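PDB 5T99: glycoside Hydrolase from Bacteroides uniformis, which probably hydrolyses galactose-containing glycosides as a family 2 glycoside hydrolase in the breakdown of agarose-derived sugars by a gut symbiont. Local coordinates for residues 308-319 and 548-559. Numbering follows the deposited sequence.
With GIF (D-galacto-isofagomine), chain C; EDO (1,2-ethanediol), chain Q.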
ATOM      1  N   ARG A 308     -19.903   1.047   1.217  1.00 24.06           N
ATOM      2  CA  ARG A 308     -19.532   1.610  -0.081  1.00 24.57           C
ATOM      3  C   ARG A 308     -18.041   1.878  -0.112  1.00 22.15           C
ATOM      4  O   ARG A 308     -17.470   2.318   0.879  1.00 22.36           O
ATOM      5  CB  ARG A 308     -20.305   2.897  -0.361  1.00 27.37           C
ATOM      6  CG  ARG A 308     -21.806   2.707  -0.221  1.00 30.67           C
ATOM      7  CD  ARG A 308     -22.628   3.836  -0.821  1.00 32.87           C
ATOM      8  NE  ARG A 308     -23.958   3.358  -1.230  1.00 36.04           N
ATOM      9  CZ  ARG A 308     -24.232   2.659  -2.344  1.00 36.48           C
ATOM     10  NH1 ARG A 308     -23.266   2.314  -3.207  1.00 36.34           N
ATOM     11  NH2 ARG A 308     -25.495   2.295  -2.597  1.00 35.28           N
ATOM     12  N   PHE A 309     -17.418   1.632  -1.258  1.00 20.10           N
ATOM     13  CA  PHE A 309     -15.982   1.817  -1.406  1.00 18.90           C
ATOM     14  C   PHE A 309     -15.637   3.238  -1.853  1.00 18.19           C
ATOM     15  O   PHE A 309     -15.809   3.608  -3.015  1.00 18.46           O
ATOM     16  CB  PHE A 309     -15.388   0.792  -2.384  1.00 18.67           C
ATOM     17  CG  PHE A 309     -15.790  -0.628  -2.103  1.00 18.19           C
ATOM     18  CD1 PHE A 309     -15.700  -1.155  -0.821  1.00 18.51           C
ATOM     19  CD2 PHE A 309     -16.236  -1.446  -3.127  1.00 18.26           C
ATOM     20  CE1 PHE A 309     -16.073  -2.470  -0.565  1.00 18.67           C
ATOM     21  CE2 PHE A 309     -16.601  -2.759  -2.885  1.00 18.75           C
ATOM     22  CZ  PHE A 309     -16.522  -3.277  -1.601  1.00 18.46           C
ATOM     23  N   ASN A 310     -15.176   4.034  -0.895  1.00 17.54           N
ATOM     24  CA  ASN A 310     -14.389   5.237  -1.153  1.00 16.94           C
ATOM     25  C   ASN A 310     -12.946   4.785  -1.233  1.00 16.63           C
ATOM     26  O   ASN A 310     -12.198   4.897  -0.260  1.00 16.43           O
ATOM     27  CB  ASN A 310     -14.529   6.231  -0.007  1.00 16.87           C
ATOM     28  CG  ASN A 310     -15.933   6.737   0.152  1.00 17.18           C
ATOM     29  OD1 ASN A 310     -16.730   6.700  -0.781  1.00 17.93           O
ATOM     30  ND2 ASN A 310     -16.251   7.210   1.345  1.00 17.63           N
ATOM     31  N   GLY A 311     -12.556   4.283  -2.405  1.00 16.54           N
ATOM     32  CA  GLY A 311     -11.325   3.507  -2.549  1.00 16.10           C
ATOM     33  C   GLY A 311     -10.219   4.197  -3.304  1.00 15.62           C
ATOM     34  O   GLY A 311     -10.456   5.150  -4.035  1.00 15.31           O
ATOM     35  N   VAL A 312      -9.007   3.682  -3.132  1.00 15.53           N
ATOM     36  CA  VAL A 312      -7.849   4.135  -3.883  1.00 15.90           C
ATOM     37  C   VAL A 312      -7.004   2.937  -4.312  1.00 16.01           C
ATOM     38  O   VAL A 312      -6.932   1.922  -3.600  1.00 15.92           O
ATOM     39  CB  VAL A 312      -6.982   5.147  -3.091  1.00 15.58           C
ATOM     40  CG1 VAL A 312      -7.835   6.305  -2.605  1.00 15.92           C
ATOM     41  CG2 VAL A 312      -6.280   4.494  -1.917  1.00 15.74           C
ATOM     42  N   CYS A 313      -6.401   3.058  -5.493  1.00 15.78           N
ATOM     43  CA  CYS A 313      -5.346   2.162  -5.907  1.00 16.33           C
ATOM     44  C   CYS A 313      -4.062   2.755  -5.400  1.00 16.52           C
ATOM     45  O   CYS A 313      -3.908   3.981  -5.400  1.00 17.23           O
ATOM     46  CB  CYS A 313      -5.287   2.040  -7.430  1.00 16.53           C
ATOM     47  SG  CYS A 313      -6.794   1.366  -8.135  1.00 17.04           S
ATOM     48  N   LEU A 314      -3.138   1.896  -4.986  1.00 16.88           N
ATOM     49  CA  LEU A 314      -1.808   2.315  -4.545  1.00 17.20           C
ATOM     50  C   LEU A 314      -0.783   1.347  -5.096  1.00 17.22           C
ATOM     51  O   LEU A 314      -0.995   0.122  -5.036  1.00 17.30           O
ATOM     52  CB  LEU A 314      -1.712   2.302  -3.014  1.00 17.46           C
ATOM     53  CG  LEU A 314      -2.478   3.346  -2.204  1.00 17.61           C
ATOM     54  CD1 LEU A 314      -2.362   3.053  -0.716  1.00 17.72           C
ATOM     55  CD2 LEU A 314      -1.951   4.733  -2.496  1.00 17.74           C
ATOM     56  N   HIS A 315       0.318   1.885  -5.632  1.00 16.99           N
ATOM     57  CA  HIS A 315       1.484   1.064  -5.936  1.00 16.50           C
ATOM     58  C   HIS A 315       2.339   0.927  -4.699  1.00 16.26           C
ATOM     59  O   HIS A 315       2.220   1.709  -3.768  1.00 15.83           O
ATOM     60  CB  HIS A 315       2.288   1.592  -7.129  1.00 16.56           C
ATOM     61  CG  HIS A 315       1.775   1.106  -8.451  1.00 16.59           C
ATOM     62  ND1 HIS A 315       1.702  -0.235  -8.770  1.00 16.48           N
ATOM     63  CD2 HIS A 315       1.296   1.778  -9.529  1.00 16.33           C
ATOM     64  CE1 HIS A 315       1.193  -0.368  -9.983  1.00 16.30           C
ATOM     65  NE2 HIS A 315       0.944   0.838 -10.467  1.00 16.27           N
ATOM     66  N   HIS A 316       3.177  -0.101  -4.705  1.00 16.51           N
ATOM     67  CA  HIS A 316       3.881  -0.537  -3.511  1.00 17.05           C
ATOM     68  C   HIS A 316       5.026   0.347  -3.068  1.00 17.34           C
ATOM     69  O   HIS A 316       5.401   0.290  -1.896  1.00 17.40           O
ATOM     70  CB  HIS A 316       4.364  -1.982  -3.647  1.00 17.19           C
ATOM     71  CG  HIS A 316       5.491  -2.164  -4.613  1.00 17.58           C
ATOM     72  ND1 HIS A 316       5.324  -2.089  -5.983  1.00 18.04           N
ATOM     73  CD2 HIS A 316       6.799  -2.446  -4.410  1.00 17.46           C
ATOM     74  CE1 HIS A 316       6.481  -2.311  -6.578  1.00 17.76           C
ATOM     75  NE2 HIS A 316       7.392  -2.530  -5.647  1.00 17.91           N
ATOM     76  N   ASP A 317       5.592   1.161  -3.964  1.00 17.89           N
ATOM     77  CA  ASP A 317       6.676   2.066  -3.546  1.00 17.96           C
ATOM     78  C   ASP A 317       6.179   3.085  -2.525  1.00 18.59           C
ATOM     79  O   ASP A 317       4.958   3.326  -2.388  1.00 19.15           O
ATOM     80  CB  ASP A 317       7.371   2.747  -4.741  1.00 17.71           C
ATOM     81  CG  ASP A 317       6.558   3.879  -5.361  1.00 17.84           C
ATOM     82  OD1 ASP A 317       6.350   4.915  -4.690  1.00 17.80           O
ATOM     83  OD2 ASP A 317       6.182   3.757  -6.553  1.00 17.62           O
ATOM     84  N   ASN A 318       7.130   3.657  -1.798  1.00 18.83           N
ATOM     85  CA  ASN A 318       6.870   4.825  -0.954  1.00 19.71           C
ATOM     86  C   ASN A 318       7.790   5.996  -1.343  1.00 19.88           C
ATOM     87  O   ASN A 318       8.411   6.612  -0.485  1.00 19.80           O
ATOM     88  CB  ASN A 318       7.023   4.435   0.519  1.00 19.45           C
ATOM     89  CG  ASN A 318       5.801   3.735   1.055  1.00 19.55           C
ATOM     90  OD1 ASN A 318       4.702   4.287   1.025  1.00 19.71           O
ATOM     91  ND2 ASN A 318       5.981   2.523   1.555  1.00 19.53           N
ATOM     92  N   GLY A 319       7.864   6.275  -2.648  1.00 20.30           N
ATOM     93  CA  GLY A 319       8.542   7.454  -3.174  1.00 20.74           C
ATOM     94  C   GLY A 319      10.009   7.515  -2.773  1.00 21.14           C
ATOM     95  O   GLY A 319      10.738   6.572  -3.056  1.00 21.40           O
ATOM     96  N   MET A 548     -20.885  -0.615  -6.136  1.00 16.85           N
ATOM     97  CA  MET A 548     -20.449  -0.733  -4.745  1.00 16.42           C
ATOM     98  C   MET A 548     -19.512   0.388  -4.344  1.00 16.80           C
ATOM     99  O   MET A 548     -19.325   0.633  -3.139  1.00 17.24           O
ATOM    100  CB  MET A 548     -19.742  -2.066  -4.512  1.00 16.15           C
ATOM    101  CG  MET A 548     -20.619  -3.286  -4.761  1.00 15.77           C
ATOM    102  SD  MET A 548     -19.663  -4.804  -4.732  1.00 15.24           S
ATOM    103  CE  MET A 548     -20.901  -5.977  -5.270  1.00 15.02           C
ATOM    104  N   GLY A 549     -18.906   1.035  -5.344  1.00 16.50           N
ATOM    105  CA  GLY A 549     -18.022   2.183  -5.132  1.00 16.72           C
ATOM    106  C   GLY A 549     -16.969   2.313  -6.222  1.00 16.62           C
ATOM    107  O   GLY A 549     -17.117   1.759  -7.315  1.00 15.80           O
ATOM    108  N   GLU A 550     -15.893   3.025  -5.894  1.00 16.77           N
ATOM    109  CA  GLU A 550     -14.810   3.287  -6.819  1.00 16.97           C
ATOM    110  C   GLU A 550     -13.443   3.106  -6.179  1.00 17.06           C
ATOM    111  O   GLU A 550     -13.297   3.172  -4.964  1.00 17.38           O
ATOM    112  CB  GLU A 550     -14.922   4.704  -7.370  1.00 17.50           C
ATOM    113  CG  GLU A 550     -14.798   5.829  -6.345  1.00 17.93           C
ATOM    114  CD  GLU A 550     -14.749   7.199  -7.003  1.00 18.26           C
ATOM    115  OE1 GLU A 550     -13.943   7.376  -7.945  1.00 18.00           O
ATOM    116  OE2 GLU A 550     -15.518   8.093  -6.582  1.00 18.06           O
ATOM    117  N   PHE A 551     -12.439   2.894  -7.021  1.00 17.08           N
ATOM    118  CA  PHE A 551     -11.064   2.824  -6.586  1.00 17.05           C
ATOM    119  C   PHE A 551     -10.248   3.721  -7.520  1.00 17.37           C
ATOM    120  O   PHE A 551     -10.036   3.379  -8.683  1.00 17.14           O
ATOM    121  CB  PHE A 551     -10.598   1.368  -6.604  1.00 17.47           C
ATOM    122  CG  PHE A 551     -11.187   0.523  -5.486  1.00 17.23           C
ATOM    123  CD1 PHE A 551     -10.503   0.355  -4.287  1.00 17.16           C
ATOM    124  CD2 PHE A 551     -12.431  -0.094  -5.634  1.00 16.94           C
ATOM    125  CE1 PHE A 551     -11.039  -0.418  -3.263  1.00 17.28           C
ATOM    126  CE2 PHE A 551     -12.975  -0.855  -4.611  1.00 16.94           C
ATOM    127  CZ  PHE A 551     -12.283  -1.017  -3.421  1.00 16.95           C
ATOM    128  N   ILE A 552      -9.809   4.881  -7.020  1.00 17.06           N
ATOM    129  CA  ILE A 552      -9.285   5.928  -7.903  1.00 16.64           C
ATOM    130  C   ILE A 552      -7.880   5.588  -8.317  1.00 16.49           C
ATOM    131  O   ILE A 552      -7.190   4.909  -7.581  1.00 16.58           O
ATOM    132  CB  ILE A 552      -9.339   7.340  -7.263  1.00 16.61           C
ATOM    133  CG1 ILE A 552      -8.192   7.550  -6.256  1.00 16.48           C
ATOM    134  CG2 ILE A 552     -10.728   7.603  -6.676  1.00 16.37           C
ATOM    135  CD1 ILE A 552      -8.229   8.874  -5.536  1.00 16.53           C
ATOM    136  N   TRP A 553      -7.477   6.051  -9.501  1.00 17.17           N
ATOM    137  CA  TRP A 553      -6.091   5.936  -9.968  1.00 17.60           C
ATOM    138  C   TRP A 553      -5.384   7.309  -9.869  1.00 17.96           C
ATOM    139  O   TRP A 553      -5.511   8.106 -10.790  1.00 18.03           O
ATOM    140  CB  TRP A 553      -6.045   5.424 -11.425  1.00 17.58           C
ATOM    141  CG  TRP A 553      -4.653   5.035 -11.770  1.00 17.94           C
ATOM    142  CD1 TRP A 553      -3.705   5.794 -12.395  1.00 17.80           C
ATOM    143  CD2 TRP A 553      -4.013   3.818 -11.392  1.00 17.84           C
ATOM    144  NE1 TRP A 553      -2.511   5.107 -12.448  1.00 17.72           N
ATOM    145  CE2 TRP A 553      -2.676   3.892 -11.834  1.00 17.87           C
ATOM    146  CE3 TRP A 553      -4.445   2.668 -10.715  1.00 17.69           C
ATOM    147  CZ2 TRP A 553      -1.767   2.847 -11.630  1.00 17.86           C
ATOM    148  CZ3 TRP A 553      -3.559   1.644 -10.516  1.00 17.76           C
ATOM    149  CH2 TRP A 553      -2.229   1.729 -10.972  1.00 17.83           C
ATOM    150  N   THR A 554      -4.653   7.648  -8.804  1.00 18.07           N
ATOM    151  CA  THR A 554      -4.323   6.847  -7.636  1.00 18.42           C
ATOM    152  C   THR A 554      -4.416   7.723  -6.395  1.00 18.98           C
ATOM    153  O   THR A 554      -4.532   8.946  -6.497  1.00 20.24           O
ATOM    154  CB  THR A 554      -2.869   6.353  -7.713  1.00 18.55           C
ATOM    155  OG1 THR A 554      -1.988   7.466  -7.911  1.00 18.72           O
ATOM    156  CG2 THR A 554      -2.695   5.405  -8.861  1.00 18.81           C
ATOM    157  N   GLY A 555      -4.325   7.101  -5.224  1.00 18.84           N
ATOM    158  CA  GLY A 555      -4.329   7.823  -3.952  1.00 18.46           C
ATOM    159  C   GLY A 555      -3.066   8.631  -3.712  1.00 18.24           C
ATOM    160  O   GLY A 555      -3.132   9.786  -3.303  1.00 17.08           O
ATOM    161  N   PHE A 556      -1.923   7.999  -3.967  1.00 18.54           N
ATOM    162  CA  PHE A 556      -0.594   8.622  -3.888  1.00 19.17           C
ATOM    163  C   PHE A 556       0.015   8.535  -5.275  1.00 19.95           C
ATOM    164  O   PHE A 556      -0.246   7.566  -6.011  1.00 20.62           O
ATOM    165  CB  PHE A 556       0.334   7.852  -2.922  1.00 18.92           C
ATOM    166  CG  PHE A 556       0.459   8.459  -1.542  1.00 18.61           C
ATOM    167  CD1 PHE A 556       1.719   8.752  -1.007  1.00 18.80           C
ATOM    168  CD2 PHE A 556      -0.666   8.709  -0.758  1.00 18.73           C
ATOM    169  CE1 PHE A 556       1.849   9.280   0.277  1.00 18.67           C
ATOM    170  CE2 PHE A 556      -0.537   9.247   0.528  1.00 18.68           C
ATOM    171  CZ  PHE A 556       0.720   9.530   1.041  1.00 18.57           C
ATOM    172  N   ASP A 557       0.854   9.510  -5.628  1.00 19.76           N
ATOM    173  CA  ASP A 557       1.717   9.333  -6.793  1.00 19.67           C
ATOM    174  C   ASP A 557       2.681   8.184  -6.513  1.00 19.67           C
ATOM    175  O   ASP A 557       2.954   7.831  -5.351  1.00 19.71           O
ATOM    176  CB  ASP A 557       2.507  10.608  -7.156  1.00 19.07           C
ATOM    177  CG  ASP A 557       1.686  11.608  -7.940  1.00 18.71           C
ATOM    178  OD1 ASP A 557       0.913  11.191  -8.832  1.00 17.74           O
ATOM    179  OD2 ASP A 557       1.831  12.827  -7.681  1.00 18.70           O
ATOM    180  N   TYR A 558       3.190   7.619  -7.599  1.00 20.25           N
ATOM    181  CA  TYR A 558       4.098   6.468  -7.560  1.00 20.74           C
ATOM    182  C   TYR A 558       5.184   6.646  -8.615  1.00 21.47           C
ATOM    183  O   TYR A 558       5.028   7.416  -9.546  1.00 20.80           O
ATOM    184  CB  TYR A 558       3.314   5.172  -7.824  1.00 19.70           C
ATOM    185  CG  TYR A 558       2.541   5.195  -9.123  1.00 19.47           C
ATOM    186  CD1 TYR A 558       3.114   4.738 -10.312  1.00 19.66           C
ATOM    187  CD2 TYR A 558       1.247   5.686  -9.176  1.00 19.23           C
ATOM    188  CE1 TYR A 558       2.410   4.754 -11.506  1.00 19.32           C
ATOM    189  CE2 TYR A 558       0.540   5.715 -10.370  1.00 19.49           C
ATOM    190  CZ  TYR A 558       1.122   5.243 -11.528  1.00 19.24           C
ATOM    191  OH  TYR A 558       0.417   5.277 -12.708  1.00 20.23           O
ATOM    192  N   LEU A 559       6.264   5.897  -8.459  1.00 23.93           N
ATOM    193  CA  LEU A 559       7.394   5.931  -9.375  1.00 26.16           C
ATOM    194  C   LEU A 559       7.088   5.128 -10.632  1.00 29.24           C
ATOM    195  O   LEU A 559       6.450   4.084 -10.554  1.00 28.02           O
ATOM    196  CB  LEU A 559       8.635   5.374  -8.674  1.00 25.68           C
ATOM    197  CG  LEU A 559       9.211   6.243  -7.546  1.00 25.55           C
ATOM    198  CD1 LEU A 559      10.081   5.417  -6.615  1.00 25.89           C
ATOM    199  CD2 LEU A 559      10.017   7.407  -8.107  1.00 25.16           C
TER
HETATM  200  C   GIF C 901      -3.848   0.505 -15.280  1.00 18.07           C
HETATM  201  N   GIF C 901      -4.877   1.368 -15.840  1.00 18.35           N
HETATM  202  O   GIF C 901      -4.104   5.659 -16.450  1.00 18.41           O
HETATM  203  C1  GIF C 901      -2.915   1.312 -14.399  1.00 17.93           C
HETATM  204  O1  GIF C 901      -1.610   2.194 -16.214  1.00 18.58           O
HETATM  205  C2  GIF C 901      -2.425   2.573 -15.106  1.00 18.30           C
HETATM  206  O2  GIF C 901      -1.796   0.505 -14.039  1.00 16.65           O
HETATM  207  C3  GIF C 901      -3.587   3.433 -15.593  1.00 18.41           C
HETATM  208  C4  GIF C 901      -4.518   2.619 -16.486  1.00 18.45           C
HETATM  209  C5  GIF C 901      -3.076   4.664 -16.344  1.00 18.53           C
HETATM  210  C1  EDO Q 915       0.545  -1.545  -1.238  1.00 24.79           C
HETATM  211  O1  EDO Q 915       1.478  -2.230  -2.065  1.00 24.71           O
HETATM  212  C2  EDO Q 915      -0.569  -0.945  -2.085  1.00 25.01           C
HETATM  213  O2  EDO Q 915      -1.050  -1.890  -3.050  1.00 24.78           O
HETATM  214  O   HOH W   1       0.578   4.735  -5.238  1.00 14.79           O
HETATM  215  O   HOH W   2       4.247   6.063  -3.685  1.00 17.22           O
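Trp-553 holds its indole beside its own carbonyl carbon (chi1 -168°), six-membered ring toward Cys-313 and His-315, while His-315, with CG anti to the carbonyl carbon (chi1 -86°), brings its imidazole between Trp-553 and Tyr-558. His-315 NE2 lies 3.3 Å from Trp-553 CH2, at the indole edge and near its plane. Tyr-558 completes this aromatic cluster: the edge of His-315 meets its face, CD2 sitting over the ring centre. From the other end of the phenol, Tyr-558 OH accepts a 2.9 Å hydrogen bond from Trp-553 NE1, almost in the indole plane, which helps to hold the indole's rotation. One indole face carries the inhibitor, whose C1 is 3.4 Å from Trp-553 CZ2; over the centre of the opposite face lies CG2 of Thr-554, which the non-proline cis peptide before it probably helps to place. Cys-313 CB packs 3.4 Å from Trp-553 CE3. Replacing Trp-553 by an alanine is likely to strip the ligand of its apolar platform and leave Tyr-558 OH without its indole donor.

Behind the pocket, strands 309-313 and 549-552 run parallel, as first and last strands closing the TIM barrel of family 2 hydrolases. Their ladder includes Cys-313 N to Ile-552 O at 2.9 Å, and Gly-555 N prolongs it to Cys-313 O. The Phe-551 ring lies against Gly-311 CA, where any CB would collide with it, and Phe-551 CE2 touches Phe-309 CD2 at 3.6 Å. Farther along, Asp-317 OD2 takes Leu-559 N at 2.9 Å and OD1 closes an Asx turn with Gly-319 N.

The contact illustrates a TIM-barrel principle: strand pairing closes the barrel, while the C-terminal strand ends carry the ligand site, here a flat apolar surface under a polar ligand also hydrogen-bonded to Glu-494 and His-349.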